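Local coordinates for Pre-mRNA splicing helicase-like protein (Chaetomium thermophilum, PDB 4RVQ) that acts as the spliceosomal helicase Brr2 in pre-mRNA splicing, its noncanonical PWI domain probably mediating protein or RNA contacts, at residues N12-R17 against I86-K91; W23-I28 against I37-T42; L46-G51 against N68-L73; V92-R97 against R112-E117. All blocks are in the same frame, centred on the assembly; numbering follows the deposited sequence.

Interaction 1: residues N12-R17 against I86-K91. With SO4 (sulfate ion), chain B; EDO (1,2-ethanediol), chain G.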
# COMPACT_ATOMS: atom_id res chain seq x y z
N ASN A 12 -4.00 -9.15 -6.86
CA ASN A 12 -3.89 -8.01 -5.99
C ASN A 12 -3.88 -8.36 -4.53
O ASN A 12 -3.66 -7.46 -3.71
CB ASN A 12 -5.01 -7.04 -6.26
CG ASN A 12 -4.98 -6.47 -7.66
OD1 ASN A 12 -3.93 -6.29 -8.25
ND2 ASN A 12 -6.13 -6.17 -8.18
N TYR A 13 -4.10 -9.61 -4.17
CA TYR A 13 -4.25 -9.94 -2.76
C TYR A 13 -2.89 -9.87 -2.05
O TYR A 13 -1.91 -10.42 -2.55
CB TYR A 13 -4.90 -11.33 -2.53
CG TYR A 13 -5.11 -11.54 -1.06
CD1 TYR A 13 -6.12 -10.87 -0.39
CD2 TYR A 13 -4.25 -12.33 -0.30
CE1 TYR A 13 -6.28 -11.01 0.98
CE2 TYR A 13 -4.40 -12.44 1.04
CZ TYR A 13 -5.39 -11.79 1.69
OH TYR A 13 -5.53 -11.93 3.05
N VAL A 14 -2.87 -9.23 -0.90
CA VAL A 14 -1.67 -9.18 -0.04
C VAL A 14 -2.17 -9.23 1.38
O VAL A 14 -3.01 -8.43 1.80
CB VAL A 14 -0.82 -7.91 -0.30
CG1 VAL A 14 -1.57 -6.63 -0.20
CG2 VAL A 14 0.38 -7.91 0.62
N HIS A 15 -1.68 -10.21 2.13
CA HIS A 15 -2.09 -10.36 3.51
C HIS A 15 -1.42 -9.28 4.37
O HIS A 15 -0.29 -8.88 4.11
CB HIS A 15 -1.74 -11.75 4.06
CG HIS A 15 -2.34 -12.03 5.38
ND1 HIS A 15 -1.71 -11.74 6.57
CD2 HIS A 15 -3.53 -12.59 5.70
CE1 HIS A 15 -2.50 -12.11 7.57
NE2 HIS A 15 -3.61 -12.63 7.06
N ALA A 16 -2.09 -8.84 5.43
CA ALA A 16 -1.54 -7.81 6.31
C ALA A 16 -0.12 -8.16 6.79
O ALA A 16 0.72 -7.28 6.91
CB ALA A 16 -2.46 -7.59 7.49
N ARG A 17 0.14 -9.43 7.11
CA ARG A 17 1.46 -9.78 7.64
C ARG A 17 2.58 -9.62 6.62
O ARG A 17 3.76 -9.60 7.00
CB ARG A 17 1.46 -11.21 8.19
CG ARG A 17 1.42 -12.30 7.15
CD ARG A 17 1.22 -13.67 7.84
NE ARG A 17 2.44 -14.14 8.44
CZ ARG A 17 2.59 -15.18 9.26
NH1 ARG A 17 1.57 -15.93 9.72
NH2 ARG A 17 3.83 -15.42 9.65
N ILE A 86 -3.90 0.75 -5.40
CA ILE A 86 -5.16 1.42 -5.13
C ILE A 86 -6.18 0.49 -4.45
O ILE A 86 -6.83 0.86 -3.48
CB ILE A 86 -5.75 2.02 -6.42
CG1 ILE A 86 -4.82 3.11 -6.94
CG2 ILE A 86 -7.13 2.56 -6.17
CD1 ILE A 86 -5.26 3.70 -8.27
N GLU A 87 -6.29 -0.75 -4.93
CA GLU A 87 -7.20 -1.72 -4.32
C GLU A 87 -6.87 -1.95 -2.85
O GLU A 87 -7.74 -2.25 -2.05
CB GLU A 87 -7.14 -3.05 -5.06
CG GLU A 87 -7.67 -3.02 -6.52
CD GLU A 87 -9.16 -2.91 -6.63
OE1 GLU A 87 -9.84 -2.82 -5.60
OE2 GLU A 87 -9.64 -2.92 -7.80
N ASN A 88 -5.58 -1.84 -2.52
CA ASN A 88 -5.07 -2.04 -1.17
C ASN A 88 -4.68 -0.75 -0.48
O ASN A 88 -3.84 -0.79 0.43
CB ASN A 88 -3.88 -3.00 -1.23
CG ASN A 88 -4.29 -4.41 -1.61
OD1 ASN A 88 -5.00 -5.06 -0.84
ND2 ASN A 88 -3.88 -4.85 -2.76
N ARG A 89 -5.26 0.38 -0.85
CA ARG A 89 -4.75 1.64 -0.35
C ARG A 89 -4.76 1.71 1.17
O ARG A 89 -3.79 2.21 1.75
CB ARG A 89 -5.48 2.80 -1.01
CG ARG A 89 -6.97 2.81 -0.83
CD ARG A 89 -7.63 3.72 -1.86
NE ARG A 89 -9.10 3.75 -1.77
CZ ARG A 89 -9.92 2.83 -2.28
NH1 ARG A 89 -9.46 1.80 -2.94
NH2 ARG A 89 -11.22 2.97 -2.13
N ASP A 90 -5.80 1.26 1.84
CA ASP A 90 -5.84 1.33 3.29
C ASP A 90 -4.74 0.45 3.92
O ASP A 90 -4.01 0.90 4.81
CB ASP A 90 -7.19 0.90 3.83
CG ASP A 90 -8.28 1.87 3.53
OD1 ASP A 90 -8.06 3.10 3.59
OD2 ASP A 90 -9.41 1.41 3.27
N LYS A 91 -4.62 -0.78 3.45
CA LYS A 91 -3.58 -1.65 3.95
C LYS A 91 -2.20 -1.06 3.73
O LYS A 91 -1.35 -1.09 4.64
CB LYS A 91 -3.63 -3.01 3.27
CG LYS A 91 -4.53 -4.04 3.87
CD LYS A 91 -4.46 -5.36 3.16
CE LYS A 91 -5.08 -6.46 3.99
NZ LYS A 91 -5.24 -7.72 3.25
S SO4 B . -12.80 -0.26 -3.27
O1 SO4 B . -12.87 -0.81 -1.92
O2 SO4 B . -13.17 1.18 -3.25
O3 SO4 B . -11.43 -0.41 -3.71
O4 SO4 B . -13.72 -1.00 -4.06
C1 EDO G . -6.86 6.61 3.97
O1 EDO G . -6.81 6.78 5.39
C2 EDO G . -5.83 5.57 3.57
O2 EDO G . -6.19 4.95 2.33
O HOH W 1 -5.31 -7.77 -0.44
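The junction between helices 79-87 and 89-99 of this PWI-like domain is where the loop between helix 2-5 and helix 23-29 is fastened, two side chains of 86-91 gripping backbone carbonyls of 12-17. Asn88, which has left helical geometry between the two helices, sends ND2 to Asn12 O at 2.8 Å; the acceptor lies in the plane of the amide, and the N-H points at it with an angle of 150°. The same ND2 also bonds to Lys84 O, while OD1 accepts from a water that in turn accepts from Val14 N, so both ends of the amide are engaged and its flip is settled. An asparagine suits the place because one short, flat group can both donate and accept. Val14 packs CG1 against the amide carbon, Asn88 CG, at 3.8 Å. One turn on, the chain of Lys91 is extended beyond CG (chi2 -177°), which carries its ammonium from a buried position on helix 89-99 to the loop, where NZ bonds to Val14 O at 2.8 Å. Glu125 of helix 120-127 takes the same NZ in a salt bridge and also accepts from Ala16 N, and this charge pairing probably keeps the buried lysine protonated. At the far side, the edge of the Arg89 guanidinium meets a sulfate, probably from the crystallisation liquor, NH2 to O2 at 2.9 Å. In this all-helical PWI-like fold, the loop leading into helix 23-29 is thus held by side chains from a helix-helix junction.

Interaction 2: residues W23-I28 against I37-T42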
# COMPACT_ATOMS: atom_id res chain seq x y z
N TRP A 23 7.76 -3.12 2.25
CA TRP A 23 7.01 -3.85 1.23
C TRP A 23 6.74 -2.98 0.01
O TRP A 23 6.95 -3.40 -1.12
CB TRP A 23 5.70 -4.35 1.85
CG TRP A 23 4.81 -5.14 0.88
CD1 TRP A 23 4.84 -6.49 0.67
CD2 TRP A 23 3.84 -4.61 -0.03
NE1 TRP A 23 3.92 -6.84 -0.29
CE2 TRP A 23 3.30 -5.70 -0.75
CE3 TRP A 23 3.36 -3.34 -0.30
CZ2 TRP A 23 2.30 -5.55 -1.70
CZ3 TRP A 23 2.35 -3.19 -1.27
CH2 TRP A 23 1.86 -4.29 -1.95
N LEU A 24 6.25 -1.77 0.24
CA LEU A 24 5.90 -0.89 -0.88
C LEU A 24 7.14 -0.57 -1.70
O LEU A 24 7.14 -0.62 -2.94
CB LEU A 24 5.21 0.36 -0.38
CG LEU A 24 4.88 1.39 -1.46
CD1 LEU A 24 3.98 0.81 -2.56
CD2 LEU A 24 4.27 2.62 -0.85
N GLN A 25 8.23 -0.17 -1.01
CA GLN A 25 9.47 0.15 -1.68
C GLN A 25 9.95 -1.02 -2.53
O GLN A 25 10.48 -0.82 -3.63
CB GLN A 25 10.50 0.59 -0.65
CG GLN A 25 11.74 1.12 -1.32
CD GLN A 25 12.72 1.78 -0.37
OE1 GLN A 25 12.36 2.18 0.73
NE2 GLN A 25 13.95 1.90 -0.81
N ARG A 26 9.81 -2.25 -2.03
CA ARG A 26 10.22 -3.42 -2.81
C ARG A 26 9.36 -3.62 -4.02
O ARG A 26 9.87 -3.99 -5.08
CB ARG A 26 10.20 -4.73 -2.04
CG ARG A 26 11.27 -4.87 -1.06
CD ARG A 26 11.40 -6.33 -0.57
NE ARG A 26 10.16 -6.88 -0.02
CZ ARG A 26 9.66 -6.61 1.18
NH1 ARG A 26 10.31 -5.81 2.03
NH2 ARG A 26 8.51 -7.14 1.56
N GLN A 27 8.06 -3.35 -3.92
CA GLN A 27 7.24 -3.50 -5.12
C GLN A 27 7.66 -2.47 -6.16
O GLN A 27 7.74 -2.78 -7.35
CB GLN A 27 5.75 -3.32 -4.83
CG GLN A 27 5.21 -4.09 -3.67
CD GLN A 27 5.74 -5.51 -3.62
OE1 GLN A 27 5.51 -6.29 -4.55
NE2 GLN A 27 6.44 -5.87 -2.53
N ILE A 28 7.89 -1.24 -5.74
CA ILE A 28 8.30 -0.18 -6.65
C ILE A 28 9.70 -0.45 -7.19
O ILE A 28 9.97 -0.22 -8.38
CB ILE A 28 8.24 1.15 -5.90
CG1 ILE A 28 6.78 1.49 -5.60
CG2 ILE A 28 8.97 2.24 -6.69
CD1 ILE A 28 6.60 2.78 -4.77
N ILE A 37 15.55 6.95 -6.61
CA ILE A 37 14.27 7.09 -7.29
C ILE A 37 13.21 6.20 -6.65
O ILE A 37 12.08 6.64 -6.45
CB ILE A 37 14.42 6.88 -8.78
CG1 ILE A 37 15.22 8.08 -9.37
CG2 ILE A 37 13.03 6.75 -9.46
CD1 ILE A 37 15.70 7.90 -10.71
N GLN A 38 13.53 4.94 -6.33
CA GLN A 38 12.48 4.11 -5.75
C GLN A 38 12.02 4.63 -4.41
O GLN A 38 10.85 4.49 -4.07
CB GLN A 38 12.88 2.65 -5.63
CG GLN A 38 13.94 2.40 -4.53
CD GLN A 38 14.45 0.98 -4.45
OE1 GLN A 38 14.63 0.47 -3.35
NE2 GLN A 38 14.76 0.36 -5.56
N HIS A 39 12.93 5.25 -3.65
CA HIS A 39 12.55 5.80 -2.37
C HIS A 39 11.65 7.04 -2.57
O HIS A 39 10.64 7.19 -1.87
CB HIS A 39 13.75 6.12 -1.49
CG HIS A 39 13.32 6.53 -0.12
ND1 HIS A 39 13.06 7.83 0.24
CD2 HIS A 39 12.95 5.78 0.95
CE1 HIS A 39 12.62 7.88 1.48
NE2 HIS A 39 12.56 6.65 1.94
N ASP A 40 12.02 7.93 -3.50
CA ASP A 40 11.14 9.05 -3.82
C ASP A 40 9.74 8.57 -4.16
O ASP A 40 8.75 9.14 -3.69
CB ASP A 40 11.65 9.80 -5.05
CG ASP A 40 12.80 10.76 -4.78
OD1 ASP A 40 13.19 10.98 -3.62
OD2 ASP A 40 13.32 11.27 -5.80
N LYS A 41 9.65 7.54 -5.01
CA LYS A 41 8.36 7.08 -5.46
C LYS A 41 7.56 6.43 -4.32
O LYS A 41 6.34 6.49 -4.32
CB LYS A 41 8.50 6.17 -6.67
CG LYS A 41 9.01 6.92 -7.92
CD LYS A 41 8.85 6.20 -9.24
CE LYS A 41 9.38 6.95 -10.43
NZ LYS A 41 8.64 8.22 -10.72
N THR A 42 8.25 5.81 -3.36
CA THR A 42 7.59 5.24 -2.20
C THR A 42 6.94 6.36 -1.38
O THR A 42 5.77 6.27 -1.00
CB THR A 42 8.58 4.43 -1.36
OG1 THR A 42 9.14 3.38 -2.14
CG2 THR A 42 7.95 3.83 -0.14
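Gln25 reaches across from helix 23-29 to helix 35-50 and hands its amide to Gln38. Its CG stands opposite the backbone N (chi1 -172°) and the chain runs on extended, bringing NE2 to Gln38 OE1 at 3.0 Å along a nearly straight N-H (168°). The donor sits on a lone pair in the carbonyl plane, although the two amides are turned 85° against each other. Gln38 sets its CG between its backbone N and carbonyl carbon and runs extended to meet it, while its NE2 donates to Tyr32 O. The aliphatic part of Gln25 lies on Thr42, whose OG1 comes within 3.3 Å of Gln25 CA while donating back to Gln38 O; threonine fits here because its hydroxyl is satisfied within its own helix. Beside it, Ile28 lays CD1 on Thr42 CA at 3.7 Å and CG2 against Lys41 CB. With an alanine at Gln25, Gln38 OE1 would probably lose its amide donor and Thr42 the CG that lies against its hydroxyl. The short axes lie 9.0 Å apart at 125°, and the inner end of the pair, at Leu24 and Thr42 CG2, faces the domain interior, where Leu24 also touches Leu85 of helix 79-87 and Val92 of helix 89-99.

Interaction 3: residues L46-G51 against N68-L73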
# COMPACT_ATOMS: atom_id res chain seq x y z
N LEU A 46 2.81 6.79 -1.00
CA LEU A 46 2.09 6.78 0.25
C LEU A 46 1.24 8.03 0.39
O LEU A 46 0.10 7.97 0.86
CB LEU A 46 3.07 6.67 1.44
CG LEU A 46 3.72 5.30 1.54
CD1 LEU A 46 4.94 5.37 2.45
CD2 LEU A 46 2.73 4.24 2.03
N LYS A 47 1.80 9.20 0.04
CA LYS A 47 1.03 10.42 0.12
C LYS A 47 -0.19 10.37 -0.79
O LYS A 47 -1.30 10.70 -0.37
CB LYS A 47 1.89 11.62 -0.23
CG LYS A 47 1.21 12.96 0.01
CD LYS A 47 0.67 13.07 1.46
CE LYS A 47 -0.07 14.39 1.72
NZ LYS A 47 -0.60 14.46 3.11
N ILE A 48 0.03 9.95 -2.03
CA ILE A 48 -1.08 9.84 -2.97
C ILE A 48 -2.17 8.88 -2.47
O ILE A 48 -3.35 9.20 -2.46
CB ILE A 48 -0.58 9.44 -4.35
CG1 ILE A 48 0.28 10.54 -4.96
CG2 ILE A 48 -1.74 9.13 -5.27
CD1 ILE A 48 1.14 10.08 -6.11
N LEU A 49 -1.76 7.69 -2.04
CA LEU A 49 -2.71 6.66 -1.63
C LEU A 49 -3.51 7.06 -0.42
O LEU A 49 -4.62 6.56 -0.22
CB LEU A 49 -1.99 5.36 -1.32
CG LEU A 49 -1.44 4.60 -2.54
CD1 LEU A 49 -0.42 3.55 -2.12
CD2 LEU A 49 -2.62 3.94 -3.33
N SER A 50 -2.93 7.91 0.42
CA SER A 50 -3.62 8.27 1.65
C SER A 50 -4.82 9.17 1.35
O SER A 50 -5.67 9.35 2.20
CB SER A 50 -2.68 8.99 2.59
OG SER A 50 -2.45 10.28 2.11
N GLY A 51 -4.87 9.72 0.14
CA GLY A 51 -5.96 10.60 -0.21
C GLY A 51 -5.97 11.90 0.56
O GLY A 51 -6.92 12.66 0.49
N ASN A 68 -5.09 9.08 -11.10
CA ASN A 68 -4.34 9.93 -12.03
C ASN A 68 -2.92 10.19 -11.53
O ASN A 68 -1.96 10.05 -12.30
CB ASN A 68 -5.08 11.24 -12.26
CG ASN A 68 -6.20 11.10 -13.29
OD1 ASN A 68 -6.30 10.11 -14.03
ND2 ASN A 68 -7.04 12.12 -13.34
N ASP A 69 -2.79 10.54 -10.27
CA ASP A 69 -1.49 10.87 -9.74
C ASP A 69 -0.59 9.64 -9.69
O ASP A 69 0.60 9.72 -9.99
CB ASP A 69 -1.62 11.50 -8.36
CG ASP A 69 -2.22 12.91 -8.41
OD1 ASP A 69 -2.40 13.46 -9.51
OD2 ASP A 69 -2.54 13.43 -7.32
N LEU A 70 -1.13 8.49 -9.31
CA LEU A 70 -0.32 7.28 -9.26
C LEU A 70 0.11 6.84 -10.67
O LEU A 70 1.23 6.34 -10.87
CB LEU A 70 -1.02 6.16 -8.44
CG LEU A 70 -0.17 5.16 -7.68
CD1 LEU A 70 0.63 5.85 -6.59
CD2 LEU A 70 -1.04 4.06 -7.09
N MET A 71 -0.79 6.98 -11.65
CA MET A 71 -0.41 6.56 -12.99
C MET A 71 0.77 7.41 -13.49
O MET A 71 1.67 6.89 -14.14
CB MET A 71 -1.59 6.67 -13.96
CG MET A 71 -2.65 5.58 -13.69
SD MET A 71 -4.03 5.54 -14.85
CE MET A 71 -4.75 7.19 -14.59
N GLU A 72 0.74 8.72 -13.24
CA GLU A 72 1.84 9.58 -13.62
C GLU A 72 3.13 9.21 -12.86
O GLU A 72 4.20 9.22 -13.45
CB GLU A 72 1.49 11.03 -13.35
CG GLU A 72 2.61 11.99 -13.76
CD GLU A 72 2.27 13.45 -13.60
OE1 GLU A 72 3.19 14.28 -13.36
OE2 GLU A 72 1.08 13.81 -13.72
N LEU A 73 3.00 8.86 -11.58
CA LEU A 73 4.16 8.50 -10.79
C LEU A 73 4.88 7.31 -11.39
O LEU A 73 6.11 7.20 -11.31
CB LEU A 73 3.72 8.19 -9.36
CG LEU A 73 4.84 7.92 -8.36
CD1 LEU A 73 5.67 9.22 -8.12
CD2 LEU A 73 4.26 7.42 -7.03
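Ile48 carries this contact, packing on Asp69, the backbone N of Leu70 and Leu73. Its CD1 touches Asp69 CB at 3.8 Å, and CG2 rests on the same carbon at 3.9 Å, so the two branches straddle the methylene of an acidic residue. The branching explains this: with CG1 opposite the carbonyl carbon (chi1 -66°) and CG2 opposite the backbone N, both arms of the isoleucine face the partner helix. CD1 goes on to Leu73 CD2 at 4.2 Å, while CG2 lies 4.1 Å from Leu70 N. Leu49, next along, starts off to the flank but bends its end inward, where CD2 comes near Leu70 CD2; this touch is tentative, since it belongs to one of two conformers of Leu70.

Around this first shell, other helices pack on the leucines. Leu70, in that same conformer, lies near Val82, Leu85 and Ile86 of helix 79-87, and Leu49 lies on Arg89 and Val92 of helix 89-99. The two short segments run almost antiparallel, at 160°, with axes 9.8 Å apart.

No hydrogen bond or salt bridge crosses between the segments, and even Asp69 contributes its CB rather than its carboxylate. Cohesion therefore rests on dispersion and the burial of hydrocarbon, which depend on how closely the surfaces fit and, unlike hydrogen bonds, impose little directional demand on the side chains.

Interaction 4: residues V92-R97 against R112-E117. With EDO (1,2-ethanediol), chain F; EDO (1,2-ethanediol), chain G.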
# COMPACT_ATOMS: atom_id res chain seq x y z
N VAL A 92 -1.93 -0.61 2.51
CA VAL A 92 -0.59 -0.15 2.20
C VAL A 92 -0.23 1.07 3.07
O VAL A 92 0.85 1.12 3.65
CB VAL A 92 -0.45 0.18 0.71
CG1 VAL A 92 0.92 0.81 0.39
CG2 VAL A 92 -0.60 -1.09 -0.11
N VAL A 93 -1.11 2.04 3.16
CA VAL A 93 -0.81 3.26 3.88
C VAL A 93 -0.65 2.96 5.37
O VAL A 93 0.34 3.35 6.01
CB VAL A 93 -1.92 4.32 3.64
CG1 VAL A 93 -1.78 5.45 4.59
CG2 VAL A 93 -1.91 4.82 2.19
N TRP A 94 -1.66 2.32 5.96
CA TRP A 94 -1.67 2.13 7.39
C TRP A 94 -0.67 1.12 7.87
O TRP A 94 -0.04 1.31 8.93
CB TRP A 94 -3.08 1.81 7.88
CG TRP A 94 -3.97 3.02 7.83
CD1 TRP A 94 -4.91 3.34 6.91
CD2 TRP A 94 -3.98 4.08 8.78
NE1 TRP A 94 -5.50 4.50 7.22
CE2 TRP A 94 -4.96 5.00 8.36
CE3 TRP A 94 -3.27 4.33 9.95
CZ2 TRP A 94 -5.22 6.15 9.08
CZ3 TRP A 94 -3.54 5.48 10.66
CH2 TRP A 94 -4.49 6.39 10.21
N LEU A 95 -0.54 -0.01 7.21
CA LEU A 95 0.39 -1.02 7.65
C LEU A 95 1.85 -0.62 7.44
O LEU A 95 2.71 -1.04 8.22
CB LEU A 95 0.11 -2.38 7.03
CG LEU A 95 -1.22 -3.01 7.41
CD1 LEU A 95 -1.51 -4.23 6.59
CD2 LEU A 95 -1.28 -3.27 8.91
N THR A 96 2.15 0.17 6.41
CA THR A 96 3.50 0.70 6.26
C THR A 96 3.82 1.60 7.47
O THR A 96 4.89 1.51 8.08
CB THR A 96 3.67 1.45 4.95
OG1 THR A 96 3.47 0.52 3.87
CG2 THR A 96 5.04 2.05 4.83
N ARG A 97 2.90 2.50 7.81
CA ARG A 97 3.09 3.37 8.93
C ARG A 97 3.24 2.57 10.22
O ARG A 97 4.14 2.82 11.04
CB ARG A 97 1.93 4.36 9.05
CG ARG A 97 2.18 5.42 10.09
CD ARG A 97 1.01 6.41 10.22
NE ARG A 97 1.20 7.22 11.42
CZ ARG A 97 0.23 7.83 12.08
NH1 ARG A 97 -0.99 7.81 11.62
NH2 ARG A 97 0.50 8.44 13.22
N ARG A 112 -5.39 2.86 17.26
CA ARG A 112 -6.64 3.54 17.55
C ARG A 112 -7.16 4.26 16.32
O ARG A 112 -8.38 4.20 16.03
CB ARG A 112 -6.47 4.53 18.68
CG ARG A 112 -6.19 3.95 20.02
CD ARG A 112 -6.10 5.07 21.02
NE ARG A 112 -6.05 4.61 22.37
CZ ARG A 112 -6.80 5.07 23.36
NH1 ARG A 112 -7.65 6.09 23.17
NH2 ARG A 112 -6.66 4.55 24.56
N GLU A 113 -6.27 4.93 15.58
CA GLU A 113 -6.71 5.63 14.37
C GLU A 113 -7.26 4.67 13.34
O GLU A 113 -8.29 4.96 12.71
CB GLU A 113 -5.56 6.46 13.78
CG GLU A 113 -5.19 7.67 14.65
CD GLU A 113 -4.03 8.50 14.10
OE1 GLU A 113 -3.40 8.13 13.10
OE2 GLU A 113 -3.73 9.58 14.70
N MET A 114 -6.62 3.53 13.16
CA MET A 114 -7.14 2.54 12.25
C MET A 114 -8.53 2.10 12.65
O MET A 114 -9.41 1.99 11.80
CB MET A 114 -6.18 1.35 12.18
CG MET A 114 -4.89 1.63 11.41
SD MET A 114 -3.68 0.32 11.40
CE MET A 114 -4.49 -0.81 10.33
N ALA A 115 -8.75 1.80 13.93
CA ALA A 115 -10.08 1.39 14.39
C ALA A 115 -11.08 2.51 14.07
O ALA A 115 -12.21 2.24 13.65
CB ALA A 115 -10.07 1.09 15.90
N SER A 116 -10.70 3.77 14.29
CA SER A 116 -11.60 4.90 14.07
C SER A 116 -11.97 5.04 12.59
O SER A 116 -13.04 5.58 12.27
CB SER A 116 -10.97 6.21 14.54
OG SER A 116 -10.07 6.76 13.59
N GLU A 117 -11.11 4.56 11.70
CA GLU A 117 -11.32 4.60 10.26
C GLU A 117 -12.07 3.37 9.73
O GLU A 117 -12.22 3.25 8.53
CB GLU A 117 -9.97 4.69 9.56
CG GLU A 117 -9.23 5.99 9.79
CD GLU A 117 -9.79 7.15 9.02
OE1 GLU A 117 -10.94 7.07 8.53
OE2 GLU A 117 -9.08 8.16 8.91
C1 EDO F . -2.01 7.24 7.80
O1 EDO F . -1.57 8.14 8.79
C2 EDO F . -2.97 7.94 6.86
O2 EDO F . -2.21 8.91 6.13
C1 EDO G . -6.86 6.61 3.97
O1 EDO G . -6.81 6.78 5.39
C2 EDO G . -5.83 5.57 3.57
O2 EDO G . -6.19 4.95 2.33
O HOH W 2 -1.27 10.42 14.20
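Trp94 packs helix 89-99 against helix 104-116; the two form an antiparallel pair in the PWI-like domain, their short axes 164° apart. Its CB meets the bent end of Met114, SD and CE both at 3.9 Å. From there CG and CD2 lie on Met114 CG, which comes closest at CE3, 3.5 Å away, and the sulfur stands obliquely to the five-membered ring in a Met-aromatic contact. Methionine suits this place because its flexible chain can follow the flat indole. An ethanediol, probably from the crystallisation liquor, lies over one face of the ring with its C1, and a second ethanediol accepts from Trp94 NE1 through its O1, 3.2 Å away. Farther out, CZ3 and CH2 reach Glu113, whose OE1 lies in the ring plane at the edge, 3.5 Å from CH2; the carboxylate stands 83° to the indole. A glycine in place of Trp94 would probably open a gap between the helices and leave Met114 CG without the ring it rests on. The long chain of Arg97 runs extended to the same carboxylate and closes a salt bridge, while a water joins its NH2 to Glu113 OE2. The main link is Arg97 NH1 to Glu113 OE1 at 2.8 Å, the oxygen met nearly along its C-O axis and lying 19° out of the guanidinium plane.

Helix 89-99 serves both interaction 1 and interaction 4, and helix 35-50 both interaction 2 and interaction 3, so these two helices tie the four contacts together. Interaction 1 lies nearest the middle of the chain, about 6 Å between centres against 10 to 11 Å for the others, yet interaction 3 alone has no exposed residue among those that touch. Chemistry follows the partner. The irregular loop of interaction 1 offers backbone carbonyls and is held by polar side chains; interaction 3 joins helices by hydrocarbon alone; interactions 2 and 4 mix packing with one direct polar link, an amide pair and a salt bridge respectively. Val92 meets Leu49 where interactions 3 and 4 touch.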